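PDB 4WVA: uncharacterized protein from Thermus thermophilus HB8, which hydrolyses mannosylglycerate, a solute thermophiles make under osmotic stress, to mannose and glycerate, and can split glucosylglycerate in the same way. Local coordinates for residues Glu10-Asn15 with Ser411-Leu416; Ser162-Ser167 with Arg348-Pro353; Val354-Asn359 with Ala380-Leu385; Gly390-Tyr395 with Gly404-Ser409. All blocks are in the same frame, centred on the assembly; numbering follows the deposited sequence.

Contact 1: Glu10-Asn15 with Ser411-Leu416; sequences EVLQRN and SAALAL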
loop_
_atom_site.group_PDB
_atom_site.type_symbol
_atom_site.label_atom_id
_atom_site.label_comp_id
_atom_site.label_asym_id
_atom_site.label_seq_id
_atom_site.Cartn_x
_atom_site.Cartn_y
_atom_site.Cartn_z
ATOM N N GLU A 10 -27.103 -23.469 22.662
ATOM C CA GLU A 10 -28.261 -23.220 23.516
ATOM C C GLU A 10 -28.560 -21.718 23.635
ATOM O O GLU A 10 -29.725 -21.299 23.532
ATOM C CB GLU A 10 -28.043 -23.845 24.899
ATOM C CG GLU A 10 -29.176 -23.600 25.871
ATOM C CD GLU A 10 -28.827 -23.996 27.294
ATOM O OE1 GLU A 10 -27.917 -24.853 27.490
ATOM O OE2 GLU A 10 -29.483 -23.431 28.211
ATOM N N VAL A 11 -27.519 -20.910 23.819
ATOM C CA VAL A 11 -27.697 -19.453 23.922
ATOM C C VAL A 11 -28.285 -18.889 22.638
ATOM O O VAL A 11 -29.234 -18.093 22.680
ATOM C CB VAL A 11 -26.374 -18.727 24.273
ATOM C CG1 VAL A 11 -26.535 -17.209 24.148
ATOM C CG2 VAL A 11 -25.907 -19.130 25.664
ATOM N N LEU A 12 -27.732 -19.282 21.491
ATOM C CA LEU A 12 -28.235 -18.759 20.214
ATOM C C LEU A 12 -29.678 -19.171 19.982
ATOM O O LEU A 12 -30.499 -18.355 19.570
ATOM C CB LEU A 12 -27.362 -19.189 19.049
ATOM C CG LEU A 12 -25.947 -18.604 19.010
ATOM C CD1 LEU A 12 -25.246 -18.991 17.722
ATOM C CD2 LEU A 12 -25.965 -17.084 19.188
ATOM N N GLN A 13 -29.985 -20.440 20.240
ATOM C CA GLN A 13 -31.366 -20.905 20.063
ATOM C C GLN A 13 -32.352 -20.244 21.033
ATOM O O GLN A 13 -33.473 -19.925 20.636
ATOM C CB GLN A 13 -31.443 -22.424 20.128
ATOM C CG GLN A 13 -30.711 -23.130 18.986
ATOM C CD GLN A 13 -31.447 -23.148 17.660
ATOM O OE1 GLN A 13 -32.173 -22.218 17.303
ATOM N NE2 GLN A 13 -31.226 -24.210 16.895
ATOM N N ARG A 14 -31.929 -20.014 22.275
ATOM C CA ARG A 14 -32.754 -19.282 23.253
ATOM C C ARG A 14 -33.007 -17.847 22.823
ATOM O O ARG A 14 -34.127 -17.324 23.000
ATOM C CB ARG A 14 -32.127 -19.282 24.662
ATOM C CG ARG A 14 -32.255 -20.612 25.398
ATOM C CD ARG A 14 -31.863 -20.492 26.878
ATOM N NE ARG A 14 -30.575 -19.805 27.084
ATOM C CZ ARG A 14 -30.370 -18.696 27.809
ATOM N NH1 ARG A 14 -31.368 -18.073 28.443
ATOM N NH2 ARG A 14 -29.138 -18.187 27.902
ATOM N N ASN A 15 -31.984 -17.206 22.239
ATOM C CA ASN A 15 -32.115 -15.806 21.829
ATOM C C ASN A 15 -32.694 -15.639 20.422
ATOM O O ASN A 15 -32.950 -14.520 19.976
ATOM C CB ASN A 15 -30.754 -15.093 21.914
ATOM C CG ASN A 15 -30.229 -14.959 23.333
ATOM O OD1 ASN A 15 -29.040 -14.633 23.531
ATOM N ND2 ASN A 15 -31.072 -15.174 24.312
ATOM N N SER A 411 -20.991 -13.442 21.904
ATOM C CA SER A 411 -19.994 -14.216 22.655
ATOM C C SER A 411 -20.170 -15.697 22.331
ATOM O O SER A 411 -19.215 -16.366 21.953
ATOM C CB SER A 411 -20.114 -13.939 24.158
ATOM O OG SER A 411 -19.805 -12.578 24.437
ATOM N N ALA A 412 -21.402 -16.184 22.436
ATOM C CA ALA A 412 -21.729 -17.549 22.034
ATOM C C ALA A 412 -21.404 -17.797 20.570
ATOM O O ALA A 412 -20.758 -18.795 20.215
ATOM C CB ALA A 412 -23.181 -17.864 22.343
ATOM N N ALA A 413 -21.817 -16.876 19.703
ATOM C CA ALA A 413 -21.590 -17.039 18.291
ATOM C C ALA A 413 -20.124 -17.181 17.941
ATOM O O ALA A 413 -19.743 -18.017 17.126
ATOM C CB ALA A 413 -22.179 -15.860 17.518
ATOM N N LEU A 414 -19.310 -16.326 18.532
ATOM C CA LEU A 414 -17.897 -16.318 18.190
ATOM C C LEU A 414 -17.150 -17.457 18.884
ATOM O O LEU A 414 -16.199 -17.968 18.325
ATOM C CB LEU A 414 -17.277 -14.943 18.461
ATOM C CG LEU A 414 -17.764 -13.852 17.496
ATOM C CD1 LEU A 414 -17.270 -12.472 17.911
ATOM C CD2 LEU A 414 -17.329 -14.138 16.066
ATOM N N ALA A 415 -17.621 -17.919 20.041
ATOM C CA ALA A 415 -17.107 -19.185 20.602
ATOM C C ALA A 415 -17.246 -20.310 19.579
ATOM O O ALA A 415 -16.310 -21.070 19.355
ATOM C CB ALA A 415 -17.851 -19.553 21.881
ATOM N N LEU A 416 -18.421 -20.406 18.955
ATOM C CA LEU A 416 -18.700 -21.410 17.936
ATOM C C LEU A 416 -17.854 -21.212 16.684
ATOM O O LEU A 416 -17.271 -22.156 16.163
ATOM C CB LEU A 416 -20.193 -21.378 17.576
ATOM C CG LEU A 416 -21.113 -22.023 18.589
ATOM C CD1 LEU A 416 -22.541 -21.538 18.396
ATOM C CD2 LEU A 416 -21.037 -23.540 18.431
#
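Val-11 and Leu-12 of helix 4-15 meet Ala-412, Ala-413 and Leu-416 of helix 409-418 through aliphatic carbon alone. The first group of contacts gathers on the methyl of Ala-412. Val-11 sets its branch point against it, with CB 3.8 Å from Ala-412 CB, and its CG1 methyl, placed anti to the backbone N (chi1 171°), lies beside the same carbon. Here the two backbones come nearest, the CA atoms of Val-11 and Ala-412 being 6.5 Å apart.

Leucine methyls make the second group. Leu-12 and Leu-416 reach for each other tip to tip, Leu-12 CD1 lying 3.8 Å from Leu-416 CD1. The other branch of Leu-12 turns to the alanines, its CD2 standing 4.3 Å from Ala-413 CB.

No hydrogen bond crosses between the segments, whose axes approach to 9.3 Å with their directions 138° apart, antiparallel in sense but well inclined. Polar links lie around the apolar patch: Leu-416 O accepts a bond from Arg-5 NH1 of the first helix, and Ser-411 OG bonds to Arg-392 O. Phe-391 touches Val-11 and Ala-415, while Trp-43 of helix 33-43 packs on Leu-12.

Such chemistry, all aliphatic carbon in a buried seam, implies that within this patch shape and the exclusion of water probably do the holding where the N-terminal and C-terminal helices of this (alpha/alpha)6-barrel enzyme meet.

Contact 2: Ser162-Ser167 with Arg348-Pro353; sequences SGMDNS and RYWRGP. With TRS (2-amino-2-hydroxymethyl-propane-1,3-diol), chain D.
Asp-165, the probable proton donor, takes a hydrogen bond on OD2 from Tyr-349 OH (2.8 Å), which arrives from above the carboxylate plane. A bound Tris molecule occupies the site: its O3 accepts a nearly straight bond from Trp-350 NE1 (2.9 Å, 166°) and lies within bonding distance of Gly-163 O and Tyr-349 OH, which must share its single proton. Its amine also bonds to Tyr-349 OH, consistent with Gly-163, Tyr-349 and Trp-350 as substrate-binding residues.

Behind this shell, Met-164 CA sits 3.3 Å from the centroid of the Trp-350 five-membered ring, squarely over the face in a CH-pi contact, while the sulfur makes an oblique Met-aromatic contact with the six-membered ring. A leucine in place of Trp-350 would probably deprive the ligand hydroxyl of its N-H donor and leave Met-164 without the flat surface it lies on. Asn-166 CG, set between the backbone N and the carbonyl carbon (chi1 74°), carries OD1 to Trp-350 N (2.9 Å), which it meets on an in-plane lone pair. Arg-351 NH1 grips Asn-166 O (2.9 Å), and its NH2 pairs with Asp-171.

Farther out, Trp-350 stacks on Trp-355 and, like Met-164, touches Val-358 of helix 356-368, whereas Tyr-207 of helix 201-216 packs against Asp-165 and Asn-166.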
loop_
_atom_site.group_PDB
_atom_site.type_symbol
_atom_site.label_atom_id
_atom_site.label_comp_id
_atom_site.label_asym_id
_atom_site.label_seq_id
_atom_site.Cartn_x
_atom_site.Cartn_y
_atom_site.Cartn_z
ATOM N N SER A 162 -20.537 4.005 17.045
ATOM C CA SER A 162 -19.274 3.277 17.206
ATOM C C SER A 162 -19.475 1.848 17.676
ATOM O O SER A 162 -18.571 1.031 17.563
ATOM C CB SER A 162 -18.359 3.988 18.194
ATOM O OG SER A 162 -18.832 3.851 19.536
ATOM N N GLY A 163 -20.653 1.549 18.234
ATOM C CA GLY A 163 -20.861 0.289 18.933
ATOM C C GLY A 163 -20.175 0.215 20.286
ATOM O O GLY A 163 -20.359 -0.767 21.017
ATOM N N MET A 164 -19.429 1.259 20.643
ATOM C CA MET A 164 -18.593 1.297 21.834
ATOM C C MET A 164 -19.032 2.502 22.663
ATOM O O MET A 164 -18.325 3.502 22.844
ATOM C CB MET A 164 -17.120 1.355 21.456
ATOM C CG MET A 164 -16.722 0.214 20.553
ATOM S SD MET A 164 -14.960 0.248 20.186
ATOM C CE MET A 164 -14.786 -1.129 19.047
ATOM N N ASP A 165 -20.249 2.361 23.177
ATOM C CA ASP A 165 -21.077 3.504 23.568
ATOM C C ASP A 165 -20.370 4.521 24.454
ATOM O O ASP A 165 -20.422 5.716 24.195
ATOM C CB ASP A 165 -22.341 3.039 24.310
ATOM C CG ASP A 165 -23.117 1.951 23.595
ATOM O OD1 ASP A 165 -22.758 1.514 22.475
ATOM O OD2 ASP A 165 -24.138 1.512 24.181
ATOM N N ASN A 166 -19.732 4.049 25.521
ATOM C CA ASN A 166 -19.094 4.929 26.490
ATOM C C ASN A 166 -17.569 4.861 26.466
ATOM O O ASN A 166 -16.906 5.076 27.483
ATOM C CB ASN A 166 -19.642 4.672 27.906
ATOM C CG ASN A 166 -19.132 3.378 28.504
ATOM O OD1 ASN A 166 -18.724 2.452 27.777
ATOM N ND2 ASN A 166 -19.142 3.296 29.835
ATOM N N SER A 167 -16.999 4.546 25.303
ATOM C CA SER A 167 -15.544 4.584 25.162
ATOM C C SER A 167 -15.014 5.912 25.714
ATOM O O SER A 167 -15.612 6.946 25.433
ATOM C CB SER A 167 -15.154 4.511 23.692
ATOM O OG SER A 167 -13.738 4.575 23.561
ATOM N N ARG A 348 -16.705 -1.301 33.676
ATOM C CA ARG A 348 -17.710 -0.407 33.091
ATOM C C ARG A 348 -17.699 -0.373 31.563
ATOM O O ARG A 348 -17.190 0.579 30.959
ATOM C CB ARG A 348 -17.635 1.020 33.655
ATOM C CG ARG A 348 -18.925 1.787 33.406
ATOM C CD ARG A 348 -18.866 3.237 33.820
ATOM N NE ARG A 348 -18.755 3.391 35.269
ATOM C CZ ARG A 348 -19.785 3.405 36.117
ATOM N NH1 ARG A 348 -21.044 3.259 35.709
ATOM N NH2 ARG A 348 -19.544 3.564 37.409
ATOM N N TYR A 349 -18.250 -1.432 30.968
ATOM C CA TYR A 349 -18.722 -1.427 29.585
ATOM C C TYR A 349 -17.533 -1.293 28.623
ATOM O O TYR A 349 -16.756 -2.235 28.510
ATOM C CB TYR A 349 -19.805 -0.341 29.413
ATOM C CG TYR A 349 -20.838 -0.530 28.320
ATOM C CD1 TYR A 349 -21.271 -1.788 27.915
ATOM C CD2 TYR A 349 -21.464 0.567 27.751
ATOM C CE1 TYR A 349 -22.257 -1.939 26.946
ATOM C CE2 TYR A 349 -22.439 0.424 26.793
ATOM C CZ TYR A 349 -22.831 -0.829 26.377
ATOM O OH TYR A 349 -23.820 -0.965 25.412
ATOM N N TRP A 350 -17.394 -0.153 27.939
ATOM C CA TRP A 350 -16.269 0.053 27.000
ATOM C C TRP A 350 -15.081 0.833 27.554
ATOM O O TRP A 350 -14.239 1.304 26.798
ATOM C CB TRP A 350 -16.815 0.702 25.717
ATOM C CG TRP A 350 -17.676 -0.211 24.926
ATOM C CD1 TRP A 350 -19.016 -0.285 24.949
ATOM C CD2 TRP A 350 -17.234 -1.193 23.984
ATOM N NE1 TRP A 350 -19.466 -1.247 24.085
ATOM C CE2 TRP A 350 -18.383 -1.822 23.473
ATOM C CE3 TRP A 350 -15.980 -1.588 23.516
ATOM C CZ2 TRP A 350 -18.321 -2.833 22.524
ATOM C CZ3 TRP A 350 -15.916 -2.614 22.585
ATOM C CH2 TRP A 350 -17.073 -3.211 22.089
ATOM N N ARG A 351 -14.970 0.929 28.880
ATOM C CA ARG A 351 -13.911 1.685 29.509
ATOM C C ARG A 351 -12.852 0.794 30.164
ATOM O O ARG A 351 -12.144 1.230 31.060
ATOM C CB ARG A 351 -14.535 2.656 30.531
ATOM C CG ARG A 351 -15.610 3.521 29.896
ATOM C CD ARG A 351 -16.193 4.526 30.864
ATOM N NE ARG A 351 -15.282 5.608 31.209
ATOM C CZ ARG A 351 -15.156 6.759 30.548
ATOM N NH1 ARG A 351 -15.839 7.002 29.429
ATOM N NH2 ARG A 351 -14.324 7.689 31.025
ATOM N N GLY A 352 -12.718 -0.450 29.698
ATOM C CA GLY A 352 -11.745 -1.380 30.291
ATOM C C GLY A 352 -12.029 -2.862 30.073
ATOM O O GLY A 352 -11.104 -3.639 29.805
ATOM N N PRO A 353 -13.296 -3.279 30.214
ATOM C CA PRO A 353 -13.609 -4.694 30.016
ATOM C C PRO A 353 -13.196 -5.290 28.654
ATOM O O PRO A 353 -13.063 -4.572 27.664
ATOM C CB PRO A 353 -15.122 -4.730 30.166
ATOM C CG PRO A 353 -15.397 -3.656 31.146
ATOM C CD PRO A 353 -14.474 -2.541 30.723
HETATM C C TRS D . -24.418 -2.696 22.545
HETATM C C1 TRS D . -24.527 -3.861 21.574
HETATM C C2 TRS D . -25.763 -1.963 22.546
HETATM C C3 TRS D . -23.250 -1.779 22.191
HETATM N N TRS D . -24.106 -3.254 23.884
HETATM O O1 TRS D . -25.629 -4.721 21.940
HETATM O O2 TRS D . -25.732 -0.657 23.145
HETATM O O3 TRS D . -22.189 -1.852 23.175
HETATM O O HOH W 1 -13.249 2.089 24.403
#

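Contact 3: Val354-Asn359 with Ala380-Leu385; sequences VWINVN and ADALAL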
loop_
_atom_site.group_PDB
_atom_site.type_symbol
_atom_site.label_atom_id
_atom_site.label_comp_id
_atom_site.label_asym_id
_atom_site.label_seq_id
_atom_site.Cartn_x
_atom_site.Cartn_y
_atom_site.Cartn_z
ATOM N N VAL A 354 -12.987 -6.607 28.667
ATOM C CA VAL A 354 -12.667 -7.423 27.497
ATOM C C VAL A 354 -13.952 -7.796 26.776
ATOM O O VAL A 354 -14.952 -8.214 27.386
ATOM C CB VAL A 354 -11.920 -8.723 27.902
ATOM C CG1 VAL A 354 -11.712 -9.655 26.708
ATOM C CG2 VAL A 354 -10.560 -8.417 28.535
ATOM N N TRP A 355 -13.927 -7.662 25.460
ATOM C CA TRP A 355 -15.059 -7.978 24.602
ATOM C C TRP A 355 -14.665 -9.035 23.592
ATOM O O TRP A 355 -13.628 -8.953 22.937
ATOM C CB TRP A 355 -15.533 -6.739 23.852
ATOM C CG TRP A 355 -16.180 -5.693 24.721
ATOM C CD1 TRP A 355 -15.571 -4.844 25.596
ATOM C CD2 TRP A 355 -17.568 -5.387 24.765
ATOM N NE1 TRP A 355 -16.508 -4.027 26.198
ATOM C CE2 TRP A 355 -17.741 -4.335 25.696
ATOM C CE3 TRP A 355 -18.687 -5.899 24.106
ATOM C CZ2 TRP A 355 -18.985 -3.780 25.964
ATOM C CZ3 TRP A 355 -19.921 -5.363 24.379
ATOM C CH2 TRP A 355 -20.063 -4.305 25.298
ATOM N N ILE A 356 -15.532 -10.012 23.413
ATOM C CA ILE A 356 -15.183 -11.143 22.572
ATOM C C ILE A 356 -15.106 -10.771 21.091
ATOM O O ILE A 356 -14.236 -11.285 20.365
ATOM C CB ILE A 356 -16.168 -12.313 22.788
ATOM C CG1 ILE A 356 -16.222 -12.722 24.265
ATOM C CG2 ILE A 356 -15.799 -13.518 21.948
ATOM C CD1 ILE A 356 -14.925 -13.155 24.901
ATOM N N ASN A 357 -16.028 -9.940 20.613
ATOM C CA ASN A 357 -15.997 -9.552 19.206
ATOM C C ASN A 357 -14.711 -8.794 18.808
ATOM O O ASN A 357 -14.161 -8.998 17.712
ATOM C CB ASN A 357 -17.247 -8.753 18.817
ATOM C CG ASN A 357 -17.285 -7.372 19.442
ATOM O OD1 ASN A 357 -16.944 -7.190 20.609
ATOM N ND2 ASN A 357 -17.720 -6.386 18.666
ATOM N N VAL A 358 -14.245 -7.925 19.702
ATOM C CA VAL A 358 -13.013 -7.172 19.461
ATOM C C VAL A 358 -11.791 -8.096 19.592
ATOM O O VAL A 358 -10.862 -8.016 18.773
ATOM C CB VAL A 358 -12.916 -5.921 20.362
ATOM C CG1 VAL A 358 -11.589 -5.209 20.151
ATOM C CG2 VAL A 358 -14.084 -4.989 20.053
ATOM N N ASN A 359 -11.774 -8.993 20.580
ATOM C CA ASN A 359 -10.696 -9.990 20.629
ATOM C C ASN A 359 -10.601 -10.737 19.301
ATOM O O ASN A 359 -9.504 -10.993 18.781
ATOM C CB ASN A 359 -10.911 -11.040 21.734
ATOM C CG ASN A 359 -10.271 -10.672 23.064
ATOM O OD1 ASN A 359 -9.681 -11.547 23.779
ATOM N ND2 ASN A 359 -10.364 -9.445 23.420
ATOM N N ALA A 380 -7.154 -17.686 23.094
ATOM C CA ALA A 380 -7.121 -18.437 24.347
ATOM C C ALA A 380 -7.790 -17.660 25.488
ATOM O O ALA A 380 -8.568 -18.220 26.256
ATOM C CB ALA A 380 -5.686 -18.777 24.703
ATOM N N ASP A 381 -7.492 -16.370 25.609
ATOM C CA ASP A 381 -8.126 -15.567 26.649
ATOM C C ASP A 381 -9.646 -15.489 26.462
ATOM O O ASP A 381 -10.407 -15.655 27.416
ATOM C CB ASP A 381 -7.508 -14.173 26.716
ATOM C CG ASP A 381 -6.149 -14.174 27.398
ATOM O OD1 ASP A 381 -5.703 -15.257 27.873
ATOM O OD2 ASP A 381 -5.505 -13.101 27.443
ATOM N N ALA A 382 -10.095 -15.224 25.239
ATOM C CA ALA A 382 -11.539 -15.192 24.966
ATOM C C ALA A 382 -12.230 -16.499 25.358
ATOM O O ALA A 382 -13.265 -16.488 26.032
ATOM C CB ALA A 382 -11.798 -14.882 23.506
ATOM N N LEU A 383 -11.644 -17.621 24.958
ATOM C CA LEU A 383 -12.246 -18.928 25.239
ATOM C C LEU A 383 -12.209 -19.280 26.734
ATOM O O LEU A 383 -13.189 -19.796 27.270
ATOM C CB LEU A 383 -11.616 -20.023 24.383
ATOM C CG LEU A 383 -11.794 -19.852 22.871
ATOM C CD1 LEU A 383 -11.248 -21.062 22.159
ATOM C CD2 LEU A 383 -13.244 -19.634 22.455
ATOM N N ALA A 384 -11.107 -18.948 27.406
ATOM C CA ALA A 384 -10.984 -19.143 28.861
ATOM C C ALA A 384 -12.058 -18.364 29.626
ATOM O O ALA A 384 -12.696 -18.884 30.557
ATOM C CB ALA A 384 -9.598 -18.740 29.337
ATOM N N LEU A 385 -12.269 -17.117 29.226
ATOM C CA LEU A 385 -13.281 -16.273 29.866
ATOM C C LEU A 385 -14.677 -16.899 29.744
ATOM O O LEU A 385 -15.452 -16.954 30.716
ATOM C CB LEU A 385 -13.255 -14.890 29.225
ATOM C CG LEU A 385 -12.057 -14.008 29.601
ATOM C CD1 LEU A 385 -12.013 -12.756 28.725
ATOM C CD2 LEU A 385 -12.131 -13.621 31.068
#
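Three side chains of residues 354-359, those of Val-354, Ile-356 and Asn-359, face one side of helix 372-389. Val-354 and Leu-385 approach at a slant, Val-354 CG1 resting 3.7 Å from Leu-385 CD1; with CG1 anti to the backbone N (chi1 174°), the valine presents this methyl to the leucine. Ile-356 works differently. Its bond from CA to CB does not aim at the other helix, but both side-chain torsions are near -60° and bring the terminal methyl round, so that Ile-356 CD1 ends 3.8 Å from Ala-382 CB. Asn-359 flanks the same alanine methyl. The small side chain of Ala-382 thus lets the backbones close in, with 6.0 Å between the CA atoms of Ile-356 and Ala-382.

Beside this patch Asp-381 turns its charge elsewhere, pairing with Arg-377 of its own helix and with Arg-331. Ile-356 also packs on Ser-411 of helix 409-418, and both it and Leu-385 touch Tyr-395, so the patch runs on to helix 409-418 and strand 394-395.

Helices 356-368 and 372-389 follow each other in the chain with only a short connection and pack antiparallel in sense, as is characteristic of consecutive helices in an (alpha/alpha)6-barrel such as this GH63 enzyme.

Contact 4: Gly390-Tyr395 with Gly404-Ser409; sequences GFREYY and GGEGFS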
loop_
_atom_site.group_PDB
_atom_site.type_symbol
_atom_site.label_atom_id
_atom_site.label_comp_id
_atom_site.label_asym_id
_atom_site.label_seq_id
_atom_site.Cartn_x
_atom_site.Cartn_y
_atom_site.Cartn_z
ATOM N N GLY A 390 -19.189 -18.275 31.415
ATOM C CA GLY A 390 -20.274 -18.345 30.465
ATOM C C GLY A 390 -20.225 -17.198 29.476
ATOM O O GLY A 390 -19.199 -16.520 29.341
ATOM N N PHE A 391 -21.335 -17.020 28.776
ATOM C CA PHE A 391 -21.422 -16.108 27.631
ATOM C C PHE A 391 -21.992 -14.790 28.091
ATOM O O PHE A 391 -23.197 -14.630 28.210
ATOM C CB PHE A 391 -22.246 -16.759 26.537
ATOM C CG PHE A 391 -21.668 -18.077 26.081
ATOM C CD1 PHE A 391 -20.494 -18.111 25.355
ATOM C CD2 PHE A 391 -22.262 -19.282 26.439
ATOM C CE1 PHE A 391 -19.932 -19.312 24.958
ATOM C CE2 PHE A 391 -21.709 -20.492 26.045
ATOM C CZ PHE A 391 -20.550 -20.510 25.301
ATOM N N ARG A 392 -21.085 -13.863 28.357
ATOM C CA ARG A 392 -21.406 -12.563 28.911
ATOM C C ARG A 392 -21.009 -11.499 27.906
ATOM O O ARG A 392 -20.221 -11.749 26.972
ATOM C CB ARG A 392 -20.650 -12.324 30.214
ATOM C CG ARG A 392 -21.005 -13.326 31.318
ATOM C CD ARG A 392 -22.454 -13.234 31.765
ATOM N NE ARG A 392 -22.822 -11.906 32.271
ATOM C CZ ARG A 392 -22.650 -11.482 33.518
ATOM N NH1 ARG A 392 -22.092 -12.266 34.432
ATOM N NH2 ARG A 392 -23.013 -10.249 33.855
ATOM N N GLU A 393 -21.554 -10.310 28.109
ATOM C CA GLU A 393 -21.300 -9.196 27.199
ATOM C C GLU A 393 -19.820 -8.750 27.252
ATOM O O GLU A 393 -19.222 -8.435 26.211
ATOM C CB GLU A 393 -22.263 -8.049 27.494
ATOM C CG GLU A 393 -22.421 -7.034 26.375
ATOM C CD GLU A 393 -23.451 -5.952 26.692
ATOM O OE1 GLU A 393 -24.119 -6.059 27.750
ATOM O OE2 GLU A 393 -23.614 -5.001 25.877
ATOM N N TYR A 394 -19.227 -8.701 28.446
ATOM C CA TYR A 394 -17.827 -8.312 28.596
ATOM C C TYR A 394 -17.311 -8.877 29.905
ATOM O O TYR A 394 -18.088 -9.452 30.685
ATOM C CB TYR A 394 -17.623 -6.791 28.508
ATOM C CG TYR A 394 -18.717 -5.973 29.151
ATOM C CD1 TYR A 394 -19.897 -5.721 28.467
ATOM C CD2 TYR A 394 -18.576 -5.456 30.429
ATOM C CE1 TYR A 394 -20.917 -5.013 29.044
ATOM C CE2 TYR A 394 -19.593 -4.725 31.004
ATOM C CZ TYR A 394 -20.764 -4.508 30.300
ATOM O OH TYR A 394 -21.819 -3.782 30.834
ATOM N N TYR A 395 -16.012 -8.746 30.102
ATOM C CA TYR A 395 -15.329 -9.398 31.210
ATOM C C TYR A 395 -14.319 -8.466 31.827
ATOM O O TYR A 395 -13.647 -7.718 31.131
ATOM C CB TYR A 395 -14.631 -10.684 30.756
ATOM C CG TYR A 395 -15.563 -11.671 30.099
ATOM C CD1 TYR A 395 -15.891 -11.551 28.751
ATOM C CD2 TYR A 395 -16.143 -12.711 30.820
ATOM C CE1 TYR A 395 -16.749 -12.440 28.139
ATOM C CE2 TYR A 395 -17.014 -13.596 30.212
ATOM C CZ TYR A 395 -17.323 -13.452 28.872
ATOM O OH TYR A 395 -18.185 -14.324 28.245
ATOM N N GLY A 404 -22.028 -7.176 32.438
ATOM C CA GLY A 404 -23.036 -6.819 31.441
ATOM C C GLY A 404 -24.097 -7.878 31.191
ATOM O O GLY A 404 -24.457 -8.649 32.091
ATOM N N GLY A 405 -24.606 -7.913 29.964
ATOM C CA GLY A 405 -25.633 -8.866 29.576
ATOM C C GLY A 405 -25.278 -10.319 29.859
ATOM O O GLY A 405 -24.128 -10.745 29.700
ATOM N N GLU A 406 -26.288 -11.066 30.280
ATOM C CA GLU A 406 -26.200 -12.507 30.461
ATOM C C GLU A 406 -26.694 -13.175 29.201
ATOM O O GLU A 406 -27.534 -12.625 28.502
ATOM C CB GLU A 406 -27.062 -12.917 31.653
ATOM C CG GLU A 406 -26.707 -12.052 32.833
ATOM C CD GLU A 406 -26.967 -12.686 34.145
ATOM O OE1 GLU A 406 -28.114 -12.544 34.614
ATOM O OE2 GLU A 406 -25.994 -13.240 34.721
ATOM N N GLY A 407 -26.152 -14.352 28.910
ATOM C CA GLY A 407 -26.478 -15.110 27.708
ATOM C C GLY A 407 -26.322 -14.253 26.465
ATOM O O GLY A 407 -27.291 -14.051 25.694
ATOM N N PHE A 408 -25.121 -13.688 26.305
ATOM C CA PHE A 408 -24.906 -12.682 25.279
ATOM C C PHE A 408 -24.522 -13.323 23.946
ATOM O O PHE A 408 -23.545 -14.076 23.857
ATOM C CB PHE A 408 -23.845 -11.680 25.734
ATOM C CG PHE A 408 -23.736 -10.496 24.834
ATOM C CD1 PHE A 408 -24.744 -9.521 24.777
ATOM C CD2 PHE A 408 -22.670 -10.380 23.981
ATOM C CE1 PHE A 408 -24.634 -8.431 23.935
ATOM C CE2 PHE A 408 -22.561 -9.295 23.139
ATOM C CZ PHE A 408 -23.531 -8.312 23.111
ATOM N N SER A 409 -25.294 -12.995 22.918
ATOM C CA SER A 409 -25.280 -13.729 21.653
ATOM C C SER A 409 -23.938 -13.715 20.922
ATOM O O SER A 409 -23.470 -14.769 20.527
ATOM C CB SER A 409 -26.400 -13.250 20.736
ATOM O OG SER A 409 -27.651 -13.555 21.331
#
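The Phe-408 ring carries Glu-393 CG over one face, 3.6 Å from its centroid and 12° off the normal, a CH-pi contact. Over one face of the Arg-392 guanidinium packs Glu-406 CG, the two side chains lying side by side with the carboxylate near in charge alone, while two carbonyls lie at its edge, near its plane. Of these, Gly-404 O receives Arg-392 NH2 (2.8 Å) and Gly-405 O receives Arg-392 NE (3.1 Å). Gly-404 N lies over one face of the Tyr-394 ring and its CA comes to the hydroxyl end, where Tyr-394 OH bonds to Glu-197 O.

Glu-393 is the likely proton acceptor of this inverting-type pair of carboxylates. Its chain is extended, with CG anti to the backbone N (chi1 -161°), and Glu-393 OE1 takes Gly-405 N (2.9 Å) on its anti lone pair; OE2 bonds to Tyr-28 OH beside the Tris site. Gly-405 O in return accepts from Glu-393 N (3.1 Å), so backbone and side chain of the same glutamate are both fixed. Residues 390-395 run into the first strand of the antiparallel hairpin 394-395/402-403 and 404-409 leave the second, which puts the contact at the hairpin's base.

An alanine in place of Arg-392 takes away both guanidinium donors, and the carbonyls of Gly-404 and Gly-405 would probably be less firmly placed, although Gly-405 O would keep Glu-393 N. At the far end Phe-408 N bonds to Phe-391 O (2.9 Å), approaching from above the carbonyl plane.

Starting at the N terminus, helix 4-15 waits for nearly the whole chain before contact 1 joins it to helix 409-418, closing a loop of 395 residues in which the other three contacts are nested. Within that loop they follow in series. Contact 2 closes first, bringing two active-site loops together across 180 residues; contact 3 then pairs successive helices, and contact 4 closes the short hairpin region leading into the last helix. Trp-355 ties contacts 2, 3 and 4 together by bonding to Tyr-349 O and stacking on Tyr-394. A backbone bond from Val-354 N to Tyr-395 O joins contacts 3 and 4, and Leu-414 packs on Asn-357 between contacts 1 and 3.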